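Local coordinates for protein phospholipase C-beta (PLC-beta) (Sepia officinalis, PDB 3QR0) that belongs to the phospholipase C-beta family and binds a calcium ion in its TIM-barrel domain, at residues A[364-369]-A[568-573]. Numbering follows the deposited sequence.
Sequences CRCLEL and ITRIYP. With CA (calcium ion), chain B.
Arg570 reaches from strand 569-572 across the interior of the TIM barrel to Glu368 on strand 366-372, joining the sequence regions called X and Y through a buried salt bridge. The two strands stay well apart, 9.6 Å between the CA atoms of Cys366 and Arg570, and side chains span the gap. With CG anti to the backbone N (chi1 178°) and the chain straight from there to NE, Arg570 brings the NH2 edge of its guanidinium over the carboxylate of Glu368. NH2 of Arg570 donates a bent hydrogen bond of 3.0 Å to OE1 of Glu368; the oxygen lies near the guanidinium plane but is approached from well above the carboxylate plane, the two planes standing 88° apart. A water joins the other ends, accepting from NH1 of Arg570 and donating to OE2 of Glu368, while its oxygen sits over one face of the Tyr572 ring. Ser543 also binds NH1, which helps fix the rotation of the guanidinium. Nearer the backbone of Arg570, SG of Cys366 lies obliquely to the guanidinium, 4.2 Å from NE of Arg570. The arginine probably offsets part of the negative charge of Glu368, Asp370 and Glu417, which share the calcium with Asn339; OE2 of Glu368 lies 2.4 Å from the ion.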
loop_
_atom_site.group_PDB
_atom_site.type_symbol
_atom_site.label_atom_id
_atom_site.label_comp_id
_atom_site.label_asym_id
_atom_site.label_seq_id
_atom_site.Cartn_x
_atom_site.Cartn_y
_atom_site.Cartn_z
ATOM N N CYS A 364 -7.529 -3.866 2.772
ATOM C CA CYS A 364 -8.699 -3.153 3.292
ATOM C C CYS A 364 -9.608 -4.112 4.063
ATOM O O CYS A 364 -9.846 -5.237 3.608
ATOM C CB CYS A 364 -9.486 -2.511 2.154
ATOM S SG CYS A 364 -10.767 -1.386 2.706
ATOM N N ARG A 365 -10.099 -3.675 5.223
ATOM C CA ARG A 365 -10.905 -4.535 6.109
ATOM C C ARG A 365 -12.375 -4.126 6.221
ATOM O O ARG A 365 -13.204 -4.927 6.654
ATOM C CB ARG A 365 -10.303 -4.577 7.521
ATOM C CG ARG A 365 -8.870 -5.116 7.603
ATOM C CD ARG A 365 -8.791 -6.619 7.318
ATOM N NE ARG A 365 -8.667 -6.870 5.892
ATOM C CZ ARG A 365 -8.862 -8.036 5.285
ATOM N NH1 ARG A 365 -9.193 -9.131 5.963
ATOM N NH2 ARG A 365 -8.718 -8.099 3.970
ATOM N N CYS A 366 -12.704 -2.893 5.865
ATOM C CA CYS A 366 -14.061 -2.393 6.045
ATOM C C CYS A 366 -14.600 -1.904 4.711
ATOM O O CYS A 366 -14.001 -1.037 4.068
ATOM C CB CYS A 366 -14.102 -1.276 7.087
ATOM S SG CYS A 366 -15.785 -0.639 7.446
ATOM N N LEU A 367 -15.727 -2.479 4.308
ATOM C CA LEU A 367 -16.314 -2.252 2.995
ATOM C C LEU A 367 -17.728 -1.741 3.152
ATOM O O LEU A 367 -18.343 -1.905 4.214
ATOM C CB LEU A 367 -16.365 -3.558 2.201
ATOM C CG LEU A 367 -15.150 -4.477 2.248
ATOM C CD1 LEU A 367 -15.484 -5.797 1.556
ATOM C CD2 LEU A 367 -13.937 -3.822 1.617
ATOM N N GLU A 368 -18.255 -1.145 2.087
ATOM C CA GLU A 368 -19.622 -0.661 2.089
ATOM C C GLU A 368 -20.451 -1.313 0.985
ATOM O O GLU A 368 -19.989 -1.464 -0.149
ATOM C CB GLU A 368 -19.639 0.851 1.932
ATOM C CG GLU A 368 -21.024 1.472 2.077
ATOM C CD GLU A 368 -20.975 2.977 2.182
ATOM O OE1 GLU A 368 -19.869 3.541 2.059
ATOM O OE2 GLU A 368 -22.039 3.604 2.376
ATOM N N LEU A 369 -21.671 -1.695 1.342
ATOM C CA LEU A 369 -22.629 -2.287 0.420
ATOM C C LEU A 369 -23.929 -1.496 0.543
ATOM O O LEU A 369 -24.582 -1.528 1.594
ATOM C CB LEU A 369 -22.874 -3.765 0.760
ATOM C CG LEU A 369 -21.741 -4.797 0.598
ATOM C CD1 LEU A 369 -20.602 -4.604 1.605
ATOM C CD2 LEU A 369 -22.293 -6.216 0.727
ATOM N N ILE A 568 -16.289 2.808 18.481
ATOM C CA ILE A 568 -15.801 2.984 17.121
ATOM C C ILE A 568 -16.535 4.110 16.399
ATOM O O ILE A 568 -17.759 4.224 16.501
ATOM C CB ILE A 568 -15.956 1.674 16.319
ATOM C CG1 ILE A 568 -14.958 0.637 16.844
ATOM C CG2 ILE A 568 -15.748 1.926 14.824
ATOM C CD1 ILE A 568 -15.183 -0.753 16.335
ATOM N N THR A 569 -15.774 4.928 15.669
ATOM C CA THR A 569 -16.330 5.897 14.734
ATOM C C THR A 569 -15.928 5.518 13.318
ATOM O O THR A 569 -14.756 5.232 13.042
ATOM C CB THR A 569 -15.814 7.330 14.989
ATOM O OG1 THR A 569 -15.933 7.648 16.371
ATOM C CG2 THR A 569 -16.621 8.357 14.177
ATOM N N ARG A 570 -16.911 5.507 12.429
ATOM C CA ARG A 570 -16.656 5.432 10.999
ATOM C C ARG A 570 -16.922 6.807 10.396
ATOM O O ARG A 570 -17.873 7.480 10.778
ATOM C CB ARG A 570 -17.551 4.374 10.350
ATOM C CG ARG A 570 -17.400 4.256 8.839
ATOM C CD ARG A 570 -18.113 3.012 8.308
ATOM N NE ARG A 570 -17.964 2.898 6.859
ATOM C CZ ARG A 570 -18.733 3.510 5.957
ATOM N NH1 ARG A 570 -19.745 4.289 6.327
ATOM N NH2 ARG A 570 -18.489 3.331 4.660
ATOM N N ILE A 571 -16.083 7.209 9.449
ATOM C CA ILE A 571 -16.226 8.488 8.757
ATOM C C ILE A 571 -16.376 8.188 7.277
ATOM O O ILE A 571 -15.756 7.251 6.777
ATOM C CB ILE A 571 -14.979 9.377 8.952
ATOM C CG1 ILE A 571 -14.552 9.412 10.424
ATOM C CG2 ILE A 571 -15.230 10.789 8.398
ATOM C CD1 ILE A 571 -15.422 10.274 11.315
ATOM N N TYR A 572 -17.201 8.956 6.568
ATOM C CA TYR A 572 -17.290 8.803 5.115
ATOM C C TYR A 572 -17.497 10.146 4.411
ATOM O O TYR A 572 -18.024 11.089 5.012
ATOM C CB TYR A 572 -18.376 7.785 4.734
ATOM C CG TYR A 572 -19.765 8.160 5.162
ATOM C CD1 TYR A 572 -20.607 8.855 4.303
ATOM C CD2 TYR A 572 -20.250 7.812 6.425
ATOM C CE1 TYR A 572 -21.885 9.207 4.682
ATOM C CE2 TYR A 572 -21.540 8.159 6.815
ATOM C CZ TYR A 572 -22.351 8.858 5.938
ATOM O OH TYR A 572 -23.636 9.217 6.292
ATOM N N PRO A 573 -17.064 10.243 3.138
ATOM C CA PRO A 573 -17.104 11.535 2.456
ATOM C C PRO A 573 -18.516 12.060 2.196
ATOM O O PRO A 573 -19.441 11.287 1.963
ATOM C CB PRO A 573 -16.363 11.274 1.131
ATOM C CG PRO A 573 -16.325 9.802 0.971
ATOM C CD PRO A 573 -16.362 9.219 2.348
HETATM CA CA CA B . -23.337 4.555 0.635
HETATM O O HOH W 1 -21.607 5.469 4.484
HETATM O O HOH W 2 -24.136 6.552 -0.556
HETATM O O HOH W 3 -22.272 6.595 1.435
#